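PDB 3CEC: putative antidote protein of plasmid maintenance system from Nostoc punctiforme, which probably serves as the DNA-binding helix-turn-helix antidote of a toxin-antidote system thought to act in plasmid maintenance. Local coordinates for residues A[15-19]-A[20-24]; A[30-34]-A[35-39]; A[60-63]-A[64-68]. All coordinates share one frame; numbering follows the deposited sequence. Where two conformers were deposited one is given.

Overall arrangement
All three contacts are local and partly buried. Contacts 1 and 2 begin helices 19-30 and 34-41 in much the same way: an N-cap residue, a polar side chain reaching back to its N-H, and an apolar pair bridging the first turn. Contact 1 uses a glutamate for this and lies near the centre of the chain, whereas contact 2, further out, uses two asparagines that bond reciprocally. Contact 3, in the first turns of helix 60-70, carries a salt bridge on its outer side. Their inner sides share one apolar core, where I23, F37 and L66 meet; the closest of these approaches is F37 CZ to L66 CD2 at 3.6 Å.

Contact 1 (A[15-19]-A[20-24]); sequences RPIHP and GEVIA
The carbonyl oxygen O of H18 receives two weak hydrogen bonds from the start of helix 19-30, one from E21 N at 3.0 Å and a longer one from V22 N at 3.4 Å. Neither is ideal, but together they mark where the loop passes into the first helical turn. A stronger bond runs the other way. The side chain of E21 folds back along the chain, and its OE1 takes the N-H of H18 at 2.9 Å, nearly straight at 160°, using the anti lone pair that faces away from OE2. What allows this is chi1 of E21 (-65°), which sets CG beside the backbone N, on the side of the loop.

H18 is the N-cap, and E21, three residues on, accepts its N-H through the side chain, as the third helical residue does in a capping box, though here the return bond from E21 N goes to the H18 carbonyl and is weak. A glutamate suits this place, since its negative charge probably also interacts favourably with the positive end of the helix dipole. P19 suits the first helical position because it has no N-H that would need an acceptor, while its O accepts the first full-strength i to i+4 bond, from I23 N at 2.9 Å. Flanking the cap is a hydrophobic staple: CG2 of I17, the residue before the cap, touches CG2 of V22 at 3.6 Å, the two branched chains meeting at about a right angle. Their beta-branches put a methyl close to the backbone, where a short bridge across the turn is needed. V22 and I23 also rest on W77 of helix 74-101, P19 touches Q81, and P16 leans on W87 further along that helix.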
# COMPACT_ATOMS: atom_id res chain seq x y z
N ARG A 15 -2.24 -10.49 -9.06
CA ARG A 15 -2.55 -9.14 -8.58
C ARG A 15 -1.28 -8.56 -7.99
O ARG A 15 -0.41 -9.31 -7.52
CB ARG A 15 -3.67 -9.12 -7.52
CG ARG A 15 -3.34 -9.81 -6.20
N PRO A 16 -1.15 -7.23 -8.05
CA PRO A 16 0.00 -6.58 -7.47
C PRO A 16 0.07 -6.80 -5.98
O PRO A 16 -0.95 -7.06 -5.31
CB PRO A 16 -0.23 -5.10 -7.80
CG PRO A 16 -1.74 -4.97 -7.85
CD PRO A 16 -2.16 -6.26 -8.52
N ILE A 17 1.30 -6.74 -5.46
CA ILE A 17 1.52 -6.77 -4.00
C ILE A 17 1.28 -5.37 -3.45
O ILE A 17 1.95 -4.42 -3.89
CB ILE A 17 2.92 -7.24 -3.65
CG1 ILE A 17 3.28 -8.55 -4.39
CG2 ILE A 17 3.00 -7.43 -2.11
CD1 ILE A 17 4.67 -9.12 -4.07
N HIS A 18 0.26 -5.21 -2.58
CA HIS A 18 -0.08 -3.90 -1.93
C HIS A 18 1.05 -3.64 -0.96
O HIS A 18 1.59 -4.58 -0.36
CB HIS A 18 -1.45 -3.85 -1.14
CG HIS A 18 -1.92 -2.45 -0.73
ND1 HIS A 18 -2.81 -1.72 -1.51
CD2 HIS A 18 -1.68 -1.67 0.37
CE1 HIS A 18 -3.06 -0.57 -0.92
NE2 HIS A 18 -2.40 -0.52 0.22
N PRO A 19 1.39 -2.37 -0.81
CA PRO A 19 2.35 -1.96 0.23
C PRO A 19 1.97 -2.47 1.60
O PRO A 19 2.81 -2.85 2.42
CB PRO A 19 2.28 -0.43 0.20
CG PRO A 19 1.78 -0.11 -1.16
CD PRO A 19 1.02 -1.24 -1.69
N GLY A 20 0.68 -2.49 1.86
CA GLY A 20 0.16 -2.91 3.14
C GLY A 20 0.47 -4.36 3.46
O GLY A 20 0.66 -4.73 4.60
N GLU A 21 0.49 -5.17 2.40
CA GLU A 21 0.79 -6.59 2.56
C GLU A 21 2.25 -6.78 2.94
O GLU A 21 2.59 -7.65 3.79
CB GLU A 21 0.46 -7.38 1.29
CG GLU A 21 -1.03 -7.38 0.99
CD GLU A 21 -1.38 -8.07 -0.34
OE1 GLU A 21 -0.97 -7.61 -1.43
OE2 GLU A 21 -2.08 -9.09 -0.26
N VAL A 22 3.08 -5.92 2.38
CA VAL A 22 4.52 -5.99 2.68
C VAL A 22 4.75 -5.55 4.11
O VAL A 22 5.50 -6.20 4.88
CB VAL A 22 5.37 -5.16 1.73
CG1 VAL A 22 6.87 -5.26 2.10
CG2 VAL A 22 5.11 -5.66 0.25
N ILE A 23 4.08 -4.48 4.49
CA ILE A 23 4.18 -3.99 5.87
C ILE A 23 3.73 -5.07 6.87
O ILE A 23 4.40 -5.32 7.84
CB ILE A 23 3.41 -2.64 6.08
CG1 ILE A 23 4.14 -1.54 5.31
CG2 ILE A 23 3.27 -2.30 7.56
CD1 ILE A 23 3.30 -0.34 5.12
N ALA A 24 2.58 -5.67 6.61
CA ALA A 24 2.02 -6.69 7.55
C ALA A 24 3.04 -7.82 7.75
O ALA A 24 3.24 -8.34 8.87
CB ALA A 24 0.72 -7.24 6.99

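Contact 2 (A[30-34]-A[35-39]); sequences LDINT and ANFAE
N33 and N36 reach each other because their first torsions bring both amides to the mouth of the helix. In N33, chi1 of 62° sets CG between the backbone N and the carbonyl carbon, so that OD1 swings forward over the opening turn; in N36, chi1 of -61° places CG beside its own backbone N, pointing back down the chain. OD1 of N36 thereby receives N33 N at 3.0 Å in an almost perfectly straight bond (178°), although the donor stands well above the carbonyl plane and is not on a lone pair. In return N33 OD1 accepts from N36 N at 2.8 Å, a capping bond whose exact length is less sure because this oxygen is modelled too near its neighbour.

The reciprocal pair is a capping box, and N33 is the N-cap of helix 34-41. Asparagine fits such a site because its short side chain can stand in for the helical carbonyl that is missing there. Just before it, D31, with positive phi, is the C-prime residue of a Schellman motif that ends helix 19-30. Behind the cap, CD1 of I32 approaches CD1 of F37 at 4.2 Å, a hydrophobic staple across the first turn; the ring is met obliquely. Regular bonding then takes over, F37 N to N33 O at 3.1 Å and A38 N to T34 O at 2.8 Å. The hydroxyl of T34 is bonded to N45 and Q49, tying this helix to helix 45-52, its probable partner in the helix-turn-helix. F37 continues inward onto L27 and L70.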
# COMPACT_ATOMS: atom_id res chain seq x y z
N LEU A 30 8.96 -9.26 12.58
CA LEU A 30 9.57 -8.50 13.68
C LEU A 30 8.88 -8.78 15.01
O LEU A 30 9.37 -8.44 16.08
CB LEU A 30 9.44 -7.00 13.46
CG LEU A 30 10.30 -6.37 12.38
CD1 LEU A 30 9.94 -4.91 12.12
CD2 LEU A 30 11.77 -6.52 12.72
N ASP A 31 7.71 -9.37 14.95
CA ASP A 31 6.93 -9.61 16.17
C ASP A 31 6.61 -8.28 16.84
O ASP A 31 6.84 -8.09 18.05
CB ASP A 31 7.68 -10.53 17.14
CG ASP A 31 7.58 -12.00 16.75
OD1 ASP A 31 6.45 -12.47 16.46
OD2 ASP A 31 8.63 -12.69 16.75
N ILE A 32 6.14 -7.33 16.03
CA ILE A 32 5.62 -6.08 16.60
C ILE A 32 4.24 -5.80 16.00
O ILE A 32 3.81 -6.39 14.98
CB ILE A 32 6.53 -4.87 16.47
CG1 ILE A 32 6.69 -4.42 15.02
CG2 ILE A 32 7.97 -5.17 17.09
CD1 ILE A 32 7.38 -3.06 14.84
N ASN A 33 3.50 -4.94 16.67
CA ASN A 33 2.16 -4.67 16.22
C ASN A 33 2.07 -3.33 15.50
O ASN A 33 3.04 -2.59 15.43
CB ASN A 33 1.11 -4.79 17.34
CG ASN A 33 1.33 -3.79 18.47
OD1 ASN A 33 1.77 -2.67 18.24
ND2 ASN A 33 0.91 -4.14 19.68
N THR A 34 0.85 -3.05 15.01
CA THR A 34 0.65 -1.86 14.18
C THR A 34 0.86 -0.62 15.02
O THR A 34 1.42 0.39 14.57
CB THR A 34 -0.72 -1.80 13.48
OG1 THR A 34 -1.76 -1.92 14.48
CG2 THR A 34 -0.91 -2.96 12.51
N ALA A 35 0.43 -0.66 16.28
CA ALA A 35 0.60 0.53 17.18
C ALA A 35 2.06 0.85 17.45
O ALA A 35 2.47 2.02 17.44
CB ALA A 35 -0.21 0.30 18.49
N ASN A 36 2.87 -0.20 17.61
CA ASN A 36 4.30 -0.09 17.86
C ASN A 36 4.94 0.54 16.62
O ASN A 36 5.77 1.45 16.68
CB ASN A 36 5.00 -1.45 18.02
CG ASN A 36 4.48 -2.31 19.17
OD1 ASN A 36 4.53 -3.58 19.10
ND2 ASN A 36 4.07 -1.65 20.25
N PHE A 37 4.49 0.10 15.46
CA PHE A 37 5.14 0.55 14.22
C PHE A 37 4.70 1.98 13.94
O PHE A 37 5.51 2.83 13.50
CB PHE A 37 4.75 -0.34 13.06
CG PHE A 37 5.56 -0.11 11.82
CD1 PHE A 37 6.94 -0.16 11.86
CD2 PHE A 37 4.93 -0.02 10.58
CE1 PHE A 37 7.68 0.04 10.70
CE2 PHE A 37 5.68 0.13 9.44
CZ PHE A 37 7.01 0.15 9.48
N ALA A 38 3.43 2.26 14.23
CA ALA A 38 2.91 3.65 14.03
C ALA A 38 3.67 4.64 14.90
O ALA A 38 4.03 5.75 14.49
CB ALA A 38 1.38 3.72 14.32
N GLU A 39 4.02 4.18 16.09
CA GLU A 39 4.76 5.01 17.04
C GLU A 39 6.14 5.34 16.45
O GLU A 39 6.64 6.48 16.51
CB GLU A 39 4.87 4.31 18.35
CG GLU A 39 5.55 5.08 19.40
CD GLU A 39 5.24 4.49 20.77
OE1 GLU A 39 5.63 3.33 21.00
OE2 GLU A 39 4.61 5.20 21.59

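Contact 3 (A[60-63]-A[64-68]); sequences VDIA and IRLGK
D61 and R65, one helical turn apart, form a two-pronged salt bridge along the outer side of helix 60-70. R65 presents the side of its guanidinium: NE gives a nearly straight bond (173°) to D61 OD1 at 2.7 Å, while NH2 reaches D61 OD2 at 3.0 Å on its syn lone pair. The two flat groups are turned 50° against each other, so the grip is twisted rather than coplanar. The arginine chain, extended from CG to NE, lays its CG against the backbone O of D61 at 3.2 Å. An acidic residue is well placed in this first turn, where it probably also interacts favourably with the helix dipole. R65 has a second task, since NH1 bonds the carbonyl of L41 at the end of helix 34-41. With R65 replaced by alanine, the D61 carboxylate would probably lose its charged mate and the L41 carbonyl this donor.

I64 belongs to another side of the helix. Its N bonds to V60 O at 2.8 Å, and its CG1 packs on that same oxygen and, at 4.2 Å, on V60 CG1. A63 is part of the inward side: its O accepts from G67 N at 2.8 Å, and its small methyl is buried. Near it, I62 CG2 and L66 CD1 lie side by side at 3.6 Å, giving that side a branched apolar surface.

A63 meets P74 and L78 of helix 74-101, I64 also touches P74, and L66 touches W77 of that long helix and F37 and L41 of helix 34-41.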
# COMPACT_ATOMS: atom_id res chain seq x y z
N VAL A 60 3.57 10.31 -0.15
CA VAL A 60 5.00 10.57 -0.13
C VAL A 60 5.48 10.64 1.30
O VAL A 60 6.49 10.06 1.69
CB VAL A 60 5.41 11.84 -0.90
CG1 VAL A 60 6.91 12.12 -0.79
CG2 VAL A 60 4.89 11.69 -2.39
N ASP A 61 4.70 11.33 2.14
CA ASP A 61 5.04 11.42 3.59
C ASP A 61 5.22 10.02 4.24
O ASP A 61 6.20 9.74 4.96
CB ASP A 61 3.97 12.27 4.35
CG ASP A 61 4.14 12.18 5.86
OD1 ASP A 61 3.57 11.26 6.46
OD2 ASP A 61 4.83 13.10 6.41
N ILE A 62 4.26 9.12 3.99
CA ILE A 62 4.35 7.76 4.55
C ILE A 62 5.52 6.99 3.98
O ILE A 62 6.27 6.32 4.74
CB ILE A 62 3.05 6.97 4.37
CG1 ILE A 62 1.96 7.59 5.25
CG2 ILE A 62 3.29 5.48 4.70
CD1 ILE A 62 0.52 7.07 4.86
N ALA A 63 5.77 7.17 2.69
CA ALA A 63 6.95 6.53 2.03
C ALA A 63 8.26 7.01 2.63
O ALA A 63 9.14 6.21 2.92
CB ALA A 63 6.93 6.72 0.53
N ILE A 64 8.35 8.30 2.92
CA ILE A 64 9.54 8.86 3.56
C ILE A 64 9.77 8.29 4.92
O ILE A 64 10.84 7.87 5.33
CB ILE A 64 9.52 10.40 3.58
CG1 ILE A 64 9.64 10.95 2.18
CG2 ILE A 64 10.61 10.92 4.59
CD1 ILE A 64 11.08 10.95 1.69
N ARG A 65 8.68 8.16 5.69
CA ARG A 65 8.79 7.61 7.04
C ARG A 65 9.21 6.13 7.02
O ARG A 65 10.07 5.72 7.78
CB ARG A 65 7.48 7.79 7.79
CG ARG A 65 7.06 9.26 8.03
CD ARG A 65 5.63 9.34 8.64
NE ARG A 65 5.14 10.72 8.59
CZ ARG A 65 5.40 11.60 9.53
NH1 ARG A 65 6.03 11.26 10.66
NH2 ARG A 65 4.98 12.84 9.35
N LEU A 66 8.59 5.38 6.11
CA LEU A 66 8.93 3.97 5.93
C LEU A 66 10.36 3.83 5.56
O LEU A 66 11.10 3.00 6.14
CB LEU A 66 8.01 3.30 4.91
CG LEU A 66 6.55 3.08 5.39
CD1 LEU A 66 5.63 2.83 4.15
CD2 LEU A 66 6.46 1.95 6.38
N GLY A 67 10.78 4.66 4.65
CA GLY A 67 12.13 4.64 4.09
C GLY A 67 13.14 4.86 5.22
O GLY A 67 14.18 4.18 5.30
N LYS A 68 12.87 5.84 6.08
CA LYS A 68 13.80 6.17 7.19
C LYS A 68 13.79 5.10 8.24
O LYS A 68 14.87 4.64 8.74
CB LYS A 68 13.49 7.52 7.77
CG LYS A 68 13.82 8.68 6.84
CD LYS A 68 13.78 9.96 7.62
CE LYS A 68 13.97 11.19 6.73
NZ LYS A 68 15.30 11.26 6.03